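PDB 4K61: uncharacterized protein from Bacteroides uniformis, which is of unknown function but belongs to the DUF2874 family, whose members are putatively beta-lactamase-inhibitor-like and related to PepSY domains. Local coordinates for residues Asn38-Lys43 with Gln55-Glu60; His26-Tyr31 with Leu134-Phe139; Ser76-Gly81 with Val100-Ala105. One frame throughout, in Å; residues are numbered along the deposited sequence.

Contact 1: residues Asn38-Lys43 with Gln55-Glu60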
ATOM      1  N   ASN A  38     -15.640  -2.400   1.238  1.00 24.56           N
ATOM      2  CA  ASN A  38     -16.215  -1.714   2.383  1.00 28.67           C
ATOM      3  C   ASN A  38     -15.851  -0.252   2.455  1.00 29.47           C
ATOM      4  O   ASN A  38     -15.621   0.287   3.526  1.00 33.18           O
ATOM      5  CB  ASN A  38     -15.793  -2.391   3.697  1.00 34.81           C
ATOM      6  CG  ASN A  38     -16.860  -3.296   4.254  1.00 34.67           C
ATOM      7  OD1 ASN A  38     -17.876  -3.549   3.614  1.00 29.23           O
ATOM      8  ND2 ASN A  38     -16.648  -3.754   5.470  1.00 35.66           N
ATOM      9  N   GLY A  39     -15.803   0.413   1.310  1.00 28.00           N
ATOM     10  CA  GLY A  39     -15.522   1.819   1.298  1.00 30.30           C
ATOM     11  C   GLY A  39     -14.064   2.210   1.322  1.00 27.12           C
ATOM     12  O   GLY A  39     -13.764   3.393   1.319  1.00 26.62           O
ATOM     13  N   PHE A  40     -13.167   1.238   1.290  1.00 22.10           N
ATOM     14  CA  PHE A  40     -11.739   1.499   1.290  1.00 20.52           C
ATOM     15  C   PHE A  40     -11.183   1.064  -0.046  1.00 18.53           C
ATOM     16  O   PHE A  40     -11.419  -0.077  -0.484  1.00 19.42           O
ATOM     17  CB  PHE A  40     -11.057   0.698   2.408  1.00 20.88           C
ATOM     18  CG  PHE A  40     -11.303   1.260   3.751  1.00 22.18           C
ATOM     19  CD1 PHE A  40     -12.442   0.886   4.475  1.00 22.40           C
ATOM     20  CD2 PHE A  40     -10.439   2.176   4.294  1.00 22.96           C
ATOM     21  CE1 PHE A  40     -12.682   1.415   5.724  1.00 27.72           C
ATOM     22  CE2 PHE A  40     -10.674   2.708   5.558  1.00 23.77           C
ATOM     23  CZ  PHE A  40     -11.807   2.342   6.259  1.00 27.05           C
ATOM     24  N   ASP A  41     -10.385   1.918  -0.662  1.00 20.01           N
ATOM     25  CA  ASP A  41      -9.642   1.520  -1.822  1.00 20.06           C
ATOM     26  C   ASP A  41      -8.690   0.382  -1.461  1.00 19.18           C
ATOM     27  O   ASP A  41      -7.944   0.455  -0.480  1.00 19.46           O
ATOM     28  CB  ASP A  41      -8.833   2.661  -2.410  1.00 21.78           C
ATOM     29  CG  ASP A  41      -8.051   2.210  -3.642  1.00 26.87           C
ATOM     30  OD1 ASP A  41      -8.693   1.925  -4.677  1.00 28.09           O
ATOM     31  OD2 ASP A  41      -6.827   2.073  -3.557  1.00 24.62           O
ATOM     32  N   THR A  42      -8.731  -0.667  -2.265  1.00 19.10           N
ATOM     33  CA  THR A  42      -7.948  -1.885  -2.059  1.00 18.97           C
ATOM     34  C   THR A  42      -7.264  -2.261  -3.343  1.00 21.51           C
ATOM     35  O   THR A  42      -7.870  -2.225  -4.405  1.00 21.43           O
ATOM     36  CB  THR A  42      -8.855  -3.053  -1.610  1.00 19.03           C
ATOM     37  OG1 THR A  42      -9.630  -2.645  -0.473  1.00 18.26           O
ATOM     38  CG2 THR A  42      -8.082  -4.320  -1.282  1.00 19.68           C
ATOM     39  N   LYS A  43      -5.987  -2.622  -3.245  1.00 20.51           N
ATOM     40  CA  LYS A  43      -5.223  -3.037  -4.380  1.00 22.11           C
ATOM     41  C   LYS A  43      -4.594  -4.368  -4.078  1.00 21.88           C
ATOM     42  O   LYS A  43      -4.118  -4.626  -2.967  1.00 23.84           O
ATOM     43  CB  LYS A  43      -4.134  -2.019  -4.764  1.00 22.23           C
ATOM     44  CG  LYS A  43      -4.666  -0.770  -5.440  1.00 27.06           C
ATOM     45  CD  LYS A  43      -3.542   0.221  -5.713  1.00 30.24           C
ATOM     46  CE  LYS A  43      -4.025   1.410  -6.506  1.00 36.24           C
ATOM     47  NZ  LYS A  43      -4.865   2.287  -5.658  1.00 39.79           N
ATOM     48  N   GLN A  55      -1.171  -6.961  -0.898  1.00 22.59           N
ATOM     49  CA  GLN A  55      -2.415  -6.231  -0.870  1.00 20.81           C
ATOM     50  C   GLN A  55      -2.209  -4.939  -0.097  1.00 18.44           C
ATOM     51  O   GLN A  55      -1.478  -4.915   0.878  1.00 20.30           O
ATOM     52  CB  GLN A  55      -3.495  -7.039  -0.174  1.00 21.99           C
ATOM     53  CG  GLN A  55      -4.804  -6.273   0.056  1.00 20.97           C
ATOM     54  CD  GLN A  55      -5.856  -7.190   0.639  1.00 24.80           C
ATOM     55  OE1 GLN A  55      -6.529  -7.922  -0.085  1.00 23.82           O
ATOM     56  NE2 GLN A  55      -5.980  -7.178   1.952  1.00 25.56           N
ATOM     57  N   GLN A  56      -2.833  -3.883  -0.571  1.00 18.96           N
ATOM     58  CA  GLN A  56      -2.794  -2.611   0.099  1.00 18.19           C
ATOM     59  C   GLN A  56      -4.192  -2.115   0.342  1.00 18.33           C
ATOM     60  O   GLN A  56      -5.047  -2.112  -0.544  1.00 20.29           O
ATOM     61  CB  GLN A  56      -2.004  -1.598  -0.709  1.00 19.69           C
ATOM     62  CG  GLN A  56      -0.519  -1.929  -0.781  1.00 19.99           C
ATOM     63  CD  GLN A  56       0.267  -0.943  -1.608  1.00 21.34           C
ATOM     64  OE1 GLN A  56      -0.236   0.081  -2.069  1.00 24.91           O
ATOM     65  NE2 GLN A  56       1.535  -1.259  -1.817  1.00 25.29           N
ATOM     66  N   THR A  57      -4.413  -1.645   1.566  1.00 18.07           N
ATOM     67  CA  THR A  57      -5.659  -0.953   1.893  1.00 16.49           C
ATOM     68  C   THR A  57      -5.339   0.503   2.205  1.00 18.23           C
ATOM     69  O   THR A  57      -4.462   0.821   3.018  1.00 16.88           O
ATOM     70  CB  THR A  57      -6.297  -1.611   3.124  1.00 19.17           C
ATOM     71  OG1 THR A  57      -6.526  -2.994   2.841  1.00 17.57           O
ATOM     72  CG2 THR A  57      -7.594  -0.959   3.505  1.00 20.29           C
ATOM     73  N   ASP A  58      -6.019   1.389   1.495  1.00 18.05           N
ATOM     74  CA  ASP A  58      -5.791   2.817   1.615  1.00 20.95           C
ATOM     75  C   ASP A  58      -6.607   3.311   2.768  1.00 20.06           C
ATOM     76  O   ASP A  58      -7.787   3.573   2.658  1.00 23.72           O
ATOM     77  CB  ASP A  58      -6.173   3.529   0.324  1.00 23.81           C
ATOM     78  CG  ASP A  58      -5.820   5.003   0.339  1.00 31.40           C
ATOM     79  OD1 ASP A  58      -5.359   5.504   1.376  1.00 30.93           O
ATOM     80  OD2 ASP A  58      -6.010   5.669  -0.702  1.00 34.10           O
ATOM     81  N   TRP A  59      -5.941   3.427   3.901  1.00 20.48           N
ATOM     82  CA  TRP A  59      -6.575   3.867   5.115  1.00 20.40           C
ATOM     83  C   TRP A  59      -6.850   5.360   5.121  1.00 24.77           C
ATOM     84  O   TRP A  59      -7.747   5.816   5.808  1.00 26.39           O
ATOM     85  CB  TRP A  59      -5.696   3.501   6.307  1.00 19.88           C
ATOM     86  CG  TRP A  59      -5.914   2.122   6.881  1.00 19.41           C
ATOM     87  CD1 TRP A  59      -7.040   1.332   6.784  1.00 20.20           C
ATOM     88  CD2 TRP A  59      -5.036   1.431   7.754  1.00 20.13           C
ATOM     89  NE1 TRP A  59      -6.860   0.160   7.484  1.00 20.92           N
ATOM     90  CE2 TRP A  59      -5.657   0.209   8.113  1.00 20.96           C
ATOM     91  CE3 TRP A  59      -3.788   1.735   8.297  1.00 20.42           C
ATOM     92  CZ2 TRP A  59      -5.049  -0.722   8.962  1.00 21.80           C
ATOM     93  CZ3 TRP A  59      -3.177   0.819   9.090  1.00 21.71           C
ATOM     94  CH2 TRP A  59      -3.813  -0.402   9.445  1.00 21.94           C
ATOM     95  N   GLU A  60      -6.071   6.109   4.351  1.00 26.81           N
ATOM     96  CA  GLU A  60      -6.209   7.543   4.149  1.00 34.16           C
ATOM     97  C   GLU A  60      -5.749   8.408   5.329  1.00 41.50           C
ATOM     98  O   GLU A  60      -4.998   9.374   5.118  1.00 48.38           O
ATOM     99  CB  GLU A  60      -7.611   7.925   3.679  1.00 39.84           C
ATOM    100  CG  GLU A  60      -7.775   7.711   2.193  1.00 49.06           C
ATOM    101  CD  GLU A  60      -9.209   7.814   1.741  1.00 59.63           C
ATOM    102  OE1 GLU A  60      -9.905   8.759   2.179  1.00 64.79           O
ATOM    103  OE2 GLU A  60      -9.624   6.955   0.939  1.00 73.64           O
TER
HETATM  104  O   HOH W   1      -9.620   4.244   0.738  1.00 19.31           O
HETATM  105  O   HOH W   2      -4.884   0.652  -1.898  1.00 31.63           O
HETATM  106  O   HOH W   3      -9.125  -3.795   2.063  1.00 18.26           O
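Gln56 O is gripped from the facing strand by two donors: the backbone N of Lys43 at 2.9 Å, lying in the carbonyl plane, and the weaker CA-H of Thr42. A water also lies near this oxygen and near Asp41 OD2. Gln56 N returns a 2.8 Å bond to Lys43 O, completing the hydrogen-bonded pair of an antiparallel beta hairpin. Thr42 and Thr57 form the adjoining non-hydrogen-bonded pair, their hydroxyls joined by another water that donates to Thr57 OG1. Asp58 N next meets Asp41 O at 2.9 Å in an almost straight bond (176° at the hydrogen), but a water accepts from Asp41 N and donates to Asp58 O and Glu60 OE2, so one water stands in for the direct return bond at this end. Asp41 CB and Asp58 CB touch at 3.9 Å, while the two carboxylates are turned 89° to each other. With Asp41 CG anti to the backbone N (chi1 180°), OD2 forms a salt bridge with Lys43 NZ, 2.9 Å away on the syn side and somewhat out of the carboxylate plane; the lysine, which also bridges to Asp34, probably eases the proximity of the two acids. Phe40 presents a ring edge to the facing strand, CD2 lying 3.4 Å from Asp58 O near the ring plane, and its CE2 reaches the edge of the Trp59 indole at CD1. Farther along, the extended Gln55 side chain runs past Thr42, CG to CG2 4.0 Å, before its amide bonds to Tyr16 and Gln90. Within the antiparallel sheet, strand 30-37 flanks the hairpin beside Thr42, and strand 82-90 flanks strand 52-58, with Thr87 and Val89 touching Gln56 and Trp88 stacking on Trp59.

Contact 2: residues His26-Tyr31 with Leu134-Phe139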
ATOM      1  N   HIS A  26      -0.956  -2.700 -14.858  1.00 39.71           N
ATOM      2  CA  HIS A  26       0.280  -3.476 -14.872  1.00 41.17           C
ATOM      3  C   HIS A  26       1.318  -2.711 -14.049  1.00 44.18           C
ATOM      4  O   HIS A  26       1.364  -1.484 -14.104  1.00 48.26           O
ATOM      5  CB  HIS A  26       0.763  -3.613 -16.314  1.00 44.24           C
ATOM      6  CG  HIS A  26      -0.051  -4.548 -17.153  1.00 46.18           C
ATOM      7  ND1 HIS A  26       0.488  -5.169 -18.256  1.00 49.28           N
ATOM      8  CD2 HIS A  26      -1.333  -4.990 -17.061  1.00 45.81           C
ATOM      9  CE1 HIS A  26      -0.429  -5.931 -18.825  1.00 51.39           C
ATOM     10  NE2 HIS A  26      -1.546  -5.834 -18.127  1.00 48.62           N
ATOM     11  N   ASP A  27       2.112  -3.417 -13.246  1.00 43.24           N
ATOM     12  CA  ASP A  27       3.110  -2.782 -12.370  1.00 41.35           C
ATOM     13  C   ASP A  27       4.285  -3.736 -12.385  1.00 42.94           C
ATOM     14  O   ASP A  27       4.242  -4.810 -11.794  1.00 38.36           O
ATOM     15  CB  ASP A  27       2.562  -2.599 -10.953  1.00 36.90           C
ATOM     16  CG  ASP A  27       3.556  -1.941  -9.987  1.00 37.51           C
ATOM     17  OD1 ASP A  27       4.706  -1.627 -10.386  1.00 42.83           O
ATOM     18  OD2 ASP A  27       3.155  -1.764  -8.804  1.00 34.70           O
ATOM     19  N   GLU A  28       5.318  -3.328 -13.112  1.00 47.81           N
ATOM     20  CA  GLU A  28       6.417  -4.186 -13.520  1.00 51.76           C
ATOM     21  C   GLU A  28       5.958  -5.629 -13.874  1.00 50.14           C
ATOM     22  O   GLU A  28       5.299  -5.844 -14.912  1.00 48.76           O
ATOM     23  CB  GLU A  28       7.605  -4.046 -12.539  1.00 59.95           C
ATOM     24  CG  GLU A  28       7.514  -4.598 -11.121  1.00 65.74           C
ATOM     25  CD  GLU A  28       8.648  -4.093 -10.204  1.00 76.40           C
ATOM     26  OE1 GLU A  28       9.304  -3.048 -10.501  1.00 76.33           O
ATOM     27  OE2 GLU A  28       8.901  -4.761  -9.170  1.00 63.11           O
ATOM     28  N   SER A  29       6.263  -6.594 -13.012  1.00 48.75           N
ATOM     29  CA  SER A  29       5.953  -8.007 -13.255  1.00 46.73           C
ATOM     30  C   SER A  29       4.512  -8.443 -12.893  1.00 44.06           C
ATOM     31  O   SER A  29       4.191  -9.625 -12.988  1.00 44.72           O
ATOM     32  CB  SER A  29       6.900  -8.850 -12.399  1.00 47.32           C
ATOM     33  OG  SER A  29       6.679 -10.225 -12.665  1.00 57.10           O
ATOM     34  N   TYR A  30       3.662  -7.519 -12.439  1.00 39.92           N
ATOM     35  CA  TYR A  30       2.406  -7.872 -11.769  1.00 37.38           C
ATOM     36  C   TYR A  30       1.174  -7.234 -12.388  1.00 37.53           C
ATOM     37  O   TYR A  30       1.248  -6.187 -13.055  1.00 40.22           O
ATOM     38  CB  TYR A  30       2.496  -7.410 -10.310  1.00 35.97           C
ATOM     39  CG  TYR A  30       3.681  -7.983  -9.608  1.00 35.87           C
ATOM     40  CD1 TYR A  30       3.673  -9.301  -9.140  1.00 37.05           C
ATOM     41  CD2 TYR A  30       4.828  -7.225  -9.434  1.00 37.91           C
ATOM     42  CE1 TYR A  30       4.791  -9.853  -8.542  1.00 38.33           C
ATOM     43  CE2 TYR A  30       5.937  -7.761  -8.806  1.00 39.60           C
ATOM     44  CZ  TYR A  30       5.908  -9.068  -8.366  1.00 38.63           C
ATOM     45  OH  TYR A  30       7.025  -9.570  -7.769  1.00 40.04           O
ATOM     46  N   TYR A  31       0.041  -7.904 -12.196  1.00 36.21           N
ATOM     47  CA  TYR A  31      -1.264  -7.342 -12.493  1.00 34.49           C
ATOM     48  C   TYR A  31      -1.767  -6.748 -11.213  1.00 32.90           C
ATOM     49  O   TYR A  31      -1.694  -7.379 -10.154  1.00 29.31           O
ATOM     50  CB  TYR A  31      -2.221  -8.438 -12.928  1.00 35.24           C
ATOM     51  CG  TYR A  31      -1.750  -9.166 -14.136  1.00 36.90           C
ATOM     52  CD1 TYR A  31      -1.979  -8.664 -15.429  1.00 39.23           C
ATOM     53  CD2 TYR A  31      -1.034 -10.342 -14.018  1.00 38.27           C
ATOM     54  CE1 TYR A  31      -1.515  -9.313 -16.528  1.00 42.68           C
ATOM     55  CE2 TYR A  31      -0.565 -10.991 -15.121  1.00 41.09           C
ATOM     56  CZ  TYR A  31      -0.812 -10.482 -16.378  1.00 43.64           C
ATOM     57  OH  TYR A  31      -0.361 -11.132 -17.481  1.00 46.73           O
ATOM     58  N   LEU A 134       4.463   3.403  -3.623  1.00 32.69           N
ATOM     59  CA  LEU A 134       3.791   2.210  -3.061  1.00 31.13           C
ATOM     60  C   LEU A 134       3.744   1.044  -4.025  1.00 35.13           C
ATOM     61  O   LEU A 134       3.198  -0.016  -3.706  1.00 33.38           O
ATOM     62  CB  LEU A 134       2.362   2.534  -2.635  1.00 30.47           C
ATOM     63  CG  LEU A 134       2.286   3.412  -1.397  1.00 28.83           C
ATOM     64  CD1 LEU A 134       0.866   3.886  -1.239  1.00 26.88           C
ATOM     65  CD2 LEU A 134       2.784   2.667  -0.168  1.00 27.42           C
ATOM     66  N   GLY A 135       4.383   1.204  -5.184  1.00 36.39           N
ATOM     67  CA  GLY A 135       4.481   0.127  -6.135  1.00 34.92           C
ATOM     68  C   GLY A 135       5.297  -1.047  -5.654  1.00 32.46           C
ATOM     69  O   GLY A 135       5.979  -1.001  -4.636  1.00 35.68           O
ATOM     70  N   ALA A 136       5.273  -2.095  -6.468  1.00 33.82           N
ATOM     71  CA  ALA A 136       5.914  -3.380  -6.172  1.00 33.01           C
ATOM     72  C   ALA A 136       7.424  -3.313  -5.869  1.00 38.49           C
ATOM     73  O   ALA A 136       7.953  -4.125  -5.085  1.00 40.16           O
ATOM     74  CB  ALA A 136       5.669  -4.316  -7.351  1.00 40.98           C
ATOM     75  N   ALA A 137       8.119  -2.385  -6.520  1.00 47.56           N
ATOM     76  CA  ALA A 137       9.578  -2.258  -6.376  1.00 48.66           C
ATOM     77  C   ALA A 137       9.986  -1.972  -4.923  1.00 47.25           C
ATOM     78  O   ALA A 137      11.052  -2.399  -4.473  1.00 45.24           O
ATOM     79  CB  ALA A 137      10.093  -1.165  -7.297  1.00 50.84           C
ATOM     80  N   THR A 138       9.110  -1.282  -4.196  1.00 41.55           N
ATOM     81  CA  THR A 138       9.345  -0.935  -2.781  1.00 39.51           C
ATOM     82  C   THR A 138       9.342  -2.153  -1.887  1.00 40.22           C
ATOM     83  O   THR A 138      10.167  -2.285  -0.982  1.00 45.21           O
ATOM     84  CB  THR A 138       8.278   0.039  -2.318  1.00 38.29           C
ATOM     85  OG1 THR A 138       8.400   1.230  -3.094  1.00 39.76           O
ATOM     86  CG2 THR A 138       8.410   0.366  -0.834  1.00 37.36           C
ATOM     87  N   PHE A 139       8.450  -3.093  -2.171  1.00 35.25           N
ATOM     88  CA  PHE A 139       8.192  -4.151  -1.218  1.00 35.35           C
ATOM     89  C   PHE A 139       8.621  -5.531  -1.632  1.00 38.39           C
ATOM     90  O   PHE A 139       8.927  -6.369  -0.771  1.00 39.48           O
ATOM     91  CB  PHE A 139       6.687  -4.160  -0.896  1.00 34.52           C
ATOM     92  CG  PHE A 139       6.184  -2.877  -0.282  1.00 29.43           C
ATOM     93  CD1 PHE A 139       6.419  -2.611   1.069  1.00 30.27           C
ATOM     94  CD2 PHE A 139       5.501  -1.950  -1.043  1.00 27.43           C
ATOM     95  CE1 PHE A 139       5.964  -1.441   1.634  1.00 26.33           C
ATOM     96  CE2 PHE A 139       4.987  -0.791  -0.463  1.00 27.00           C
ATOM     97  CZ  PHE A 139       5.245  -0.528   0.877  1.00 24.29           C
TER
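Tyr30 receives the methyl of Ala136 obliquely, CD2 and CB standing 3.7 Å apart, while Ser29 CB lies over one face of the same ring, 3.8 Å above its plane and displaced toward the rim. The second ring, Phe139, carries Thr138 CG2 over the centre of one face and has Leu134 O in plane at its edge. These groups belong to a tight beta hairpin, whose type II' turn from Asp27 to Tyr30 links strands 23-27 and 30-37, and to a short, weakly bonded C-terminal helix packed against it. Reciprocal backbone bonds between Asp27 and Tyr30 close the turn; Asp27, Glu28 and Tyr30 all start out toward the helix segment. Glu28 sits at the second turn position with a positive phi, and its chi1 of 70° lodges CG between the backbone N and the carbonyl carbon; from there an extended chain carries the carboxylate to the helix. OE2 comes within 3.7 Å of Ala136 CB and 3.6 Å of Ala137 N, and OE1 approaches the methyl of Ala137. Two acids thus gather near the first turn of the helix, an arrangement that would probably be favoured by the partial positive charge there. Within the helix, Thr138 N bonds to Gly135 O and Phe139 N to Ala136 O, each three residues back. Trp45 NE1, from strand 40-46 on the far side of strand 30-37, gives Asp27 OD2 a further bond and helps to fix the carboxylate. That oxygen accepts Ala136 N at 3.2 Å on its syn side, the donor standing 30° out of the carboxylate plane, with Gly135 CA close by at 3.5 Å.

Contact 3: residues Ser76-Gly81 with Val100-Ala105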
ATOM      1  N   SER A  76       8.602  10.609  16.092  1.00 33.61           N
ATOM      2  CA  SER A  76       9.667  10.674  15.095  1.00 34.13           C
ATOM      3  C   SER A  76       9.903  12.072  14.509  1.00 31.81           C
ATOM      4  O   SER A  76       9.065  12.956  14.617  1.00 36.04           O
ATOM      5  CB  SER A  76       9.352   9.703  13.946  1.00 28.96           C
ATOM      6  OG  SER A  76       8.378  10.230  13.084  1.00 27.00           O
ATOM      7  N   GLU A  77      11.015  12.224  13.793  1.00 38.75           N
ATOM      8  CA  GLU A  77      11.309  13.477  13.061  1.00 44.13           C
ATOM      9  C   GLU A  77      10.235  13.805  12.036  1.00 39.73           C
ATOM     10  O   GLU A  77       9.981  14.986  11.709  1.00 46.51           O
ATOM     11  CB  GLU A  77      12.621  13.387  12.289  1.00 54.26           C
ATOM     12  CG  GLU A  77      13.801  12.783  13.016  1.00 66.61           C
ATOM     13  CD  GLU A  77      14.258  11.527  12.317  1.00 79.17           C
ATOM     14  OE1 GLU A  77      13.601  10.478  12.500  1.00 96.64           O
ATOM     15  OE2 GLU A  77      15.245  11.610  11.558  1.00 69.62           O
ATOM     16  N   TYR A  78       9.588  12.755  11.529  1.00 30.24           N
ATOM     17  CA  TYR A  78       8.664  12.918  10.427  1.00 26.93           C
ATOM     18  C   TYR A  78       7.316  13.537  10.816  1.00 27.46           C
ATOM     19  O   TYR A  78       6.526  13.929   9.952  1.00 29.11           O
ATOM     20  CB  TYR A  78       8.469  11.588   9.725  1.00 23.36           C
ATOM     21  CG  TYR A  78       9.784  11.039   9.220  1.00 23.14           C
ATOM     22  CD1 TYR A  78      10.397  11.593   8.122  1.00 23.09           C
ATOM     23  CD2 TYR A  78      10.427  10.017   9.881  1.00 22.81           C
ATOM     24  CE1 TYR A  78      11.626  11.131   7.663  1.00 25.31           C
ATOM     25  CE2 TYR A  78      11.652   9.533   9.439  1.00 23.43           C
ATOM     26  CZ  TYR A  78      12.241  10.088   8.338  1.00 23.70           C
ATOM     27  OH  TYR A  78      13.458   9.623   7.882  1.00 23.97           O
ATOM     28  N   SER A  79       7.064  13.666  12.116  1.00 29.45           N
ATOM     29  CA  SER A  79       5.824  14.263  12.581  1.00 32.59           C
ATOM     30  C   SER A  79       5.711  15.758  12.261  1.00 33.21           C
ATOM     31  O   SER A  79       4.621  16.320  12.357  1.00 37.07           O
ATOM     32  CB  SER A  79       5.666  14.024  14.085  1.00 34.97           C
ATOM     33  OG  SER A  79       6.791  14.520  14.784  1.00 38.98           O
ATOM     34  N   GLY A  80       6.822  16.408  11.916  1.00 31.07           N
ATOM     35  CA  GLY A  80       6.803  17.808  11.426  1.00 31.83           C
ATOM     36  C   GLY A  80       6.194  18.008  10.053  1.00 31.13           C
ATOM     37  O   GLY A  80       6.078  19.154   9.578  1.00 34.33           O
ATOM     38  N   GLY A  81       5.848  16.908   9.390  1.00 32.72           N
ATOM     39  CA  GLY A  81       5.203  16.946   8.076  1.00 34.19           C
ATOM     40  C   GLY A  81       3.690  16.816   8.076  1.00 34.43           C
ATOM     41  O   GLY A  81       3.071  16.587   9.110  1.00 34.00           O
ATOM     42  N   VAL A 100       3.525   5.176   5.701  1.00 16.77           N
ATOM     43  CA  VAL A 100       3.053   6.555   5.889  1.00 18.60           C
ATOM     44  C   VAL A 100       3.841   7.484   4.973  1.00 19.13           C
ATOM     45  O   VAL A 100       5.071   7.439   4.952  1.00 18.48           O
ATOM     46  CB  VAL A 100       3.258   7.021   7.331  1.00 18.39           C
ATOM     47  CG1 VAL A 100       2.813   8.456   7.456  1.00 19.58           C
ATOM     48  CG2 VAL A 100       2.511   6.105   8.281  1.00 19.94           C
ATOM     49  N   GLU A 101       3.136   8.314   4.204  1.00 19.09           N
ATOM     50  CA  GLU A 101       3.801   9.323   3.381  0.50 20.52           C
ATOM     51  C   GLU A 101       3.531  10.701   3.952  1.00 21.81           C
ATOM     52  O   GLU A 101       2.372  11.037   4.227  1.00 22.55           O
ATOM     53  CB  GLU A 101       3.369   9.274   1.919  0.50 22.14           C
ATOM     54  CG  GLU A 101       4.259  10.176   1.076  0.50 24.51           C
ATOM     55  CD  GLU A 101       4.246   9.859  -0.418  0.50 27.42           C
ATOM     56  OE1 GLU A 101       3.956   8.695  -0.789  0.50 25.94           O
ATOM     57  OE2 GLU A 101       4.594  10.768  -1.215  0.50 28.93           O
ATOM     58  N   VAL A 102       4.600  11.482   4.128  1.00 21.11           N
ATOM     59  CA  VAL A 102       4.478  12.852   4.616  1.00 23.63           C
ATOM     60  C   VAL A 102       5.075  13.845   3.633  1.00 25.57           C
ATOM     61  O   VAL A 102       6.092  13.540   2.995  1.00 23.74           O
ATOM     62  CB  VAL A 102       5.155  13.047   5.975  1.00 26.39           C
ATOM     63  CG1 VAL A 102       4.476  12.193   7.022  1.00 30.79           C
ATOM     64  CG2 VAL A 102       6.642  12.718   5.928  1.00 28.32           C
ATOM     65  N   GLY A 103       4.478  15.034   3.581  1.00 28.00           N
ATOM     66  CA  GLY A 103       5.009  16.180   2.852  1.00 31.21           C
ATOM     67  C   GLY A 103       5.501  17.158   3.912  1.00 36.70           C
ATOM     68  O   GLY A 103       4.832  17.369   4.913  1.00 34.74           O
HETATM   69  N   MSE A 104       6.690  17.733   3.730  1.00 45.71           N
HETATM   70  CA  MSE A 104       7.276  18.622   4.760  1.00 47.42           C
HETATM   71  C   MSE A 104       6.891  20.058   4.564  1.00 50.64           C
HETATM   72  O   MSE A 104       6.295  20.434   3.537  1.00 45.30           O
HETATM   73  CB  MSE A 104       8.795  18.485   4.839  1.00 50.57           C
HETATM   74  CG  MSE A 104       9.255  17.049   5.045  1.00 45.53           C
HETATM   75 SE   MSE A 104       8.631  16.202   6.732  0.75 51.12          SE
HETATM   76  CE  MSE A 104       9.636  17.404   7.944  1.00 47.84           C
ATOM     77  N   ALA A 105       7.246  20.862   5.570  1.00 59.16           N
ATOM     78  CA  ALA A 105       6.947  22.297   5.617  1.00 69.42           C
ATOM     79  C   ALA A 105       7.263  23.039   4.318  1.00 78.74           C
ATOM     80  O   ALA A 105       6.421  23.792   3.811  1.00 70.39           O
ATOM     81  CB  ALA A 105       7.702  22.946   6.768  1.00 73.44           C
TER
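Gly81 brings its bare CA into the tightest part of this contact, where it lies 3.2 Å from Gly103 O and 3.8 Å from the selenium of Met104, a selenomethionine here. On the inner side stands Val102, whose CB is 4.4 Å from that same CA and whose CG1 branch reaches Tyr78 O at 4.0 Å. Its other methyl, CG2, approaches Tyr78 CB more loosely and lies oblique to the phenol ring. The ring packs edge-to-face with Tyr111 and touches Phe73 of helix 67-75.

Toward solvent the fit relaxes. Met104 folds back through chi2 and chi3 of -62° and -65°, which swings SE and CE against the Gly80-Gly81 backbone rather than away from it. CE then rests 4.1 Å from Gly80 C, and Gly80 itself is exposed, as is Ala105, which is poorly ordered.

The 3-10 turn ends with Gly81 N bonded to Tyr78 O at 3.1 Å, just before strand 82-90 begins, and Gly103 pairs through its backbone with Met82. Between the two segments themselves there is no hydrogen bond: the polarisable selenium, methyls and glycine backbone meet by van der Waals contact, so shape, rather than directional bonding, sets the fit.

Overall arrangement
All three contacts reach a single antiparallel sheet whose strands follow one another in chain order, so neighbours in sequence become neighbours in space. Contact 1 is a hairpin within it, whereas contact 2 brings the C-terminal helix back to the first hairpin and closes a loop of chain in which contacts 1 and 3 are both nested. Contacts 1 and 2, centres 16 Å apart, touch directly: Gln56 NE2 lies 2.8 Å from Leu134 O, a probable hydrogen bond. Contact 3 is more remote, its centre 22 Å from that of contact 1 and 25 Å from that of contact 2, with nearest atoms about 8 and 6 Å away.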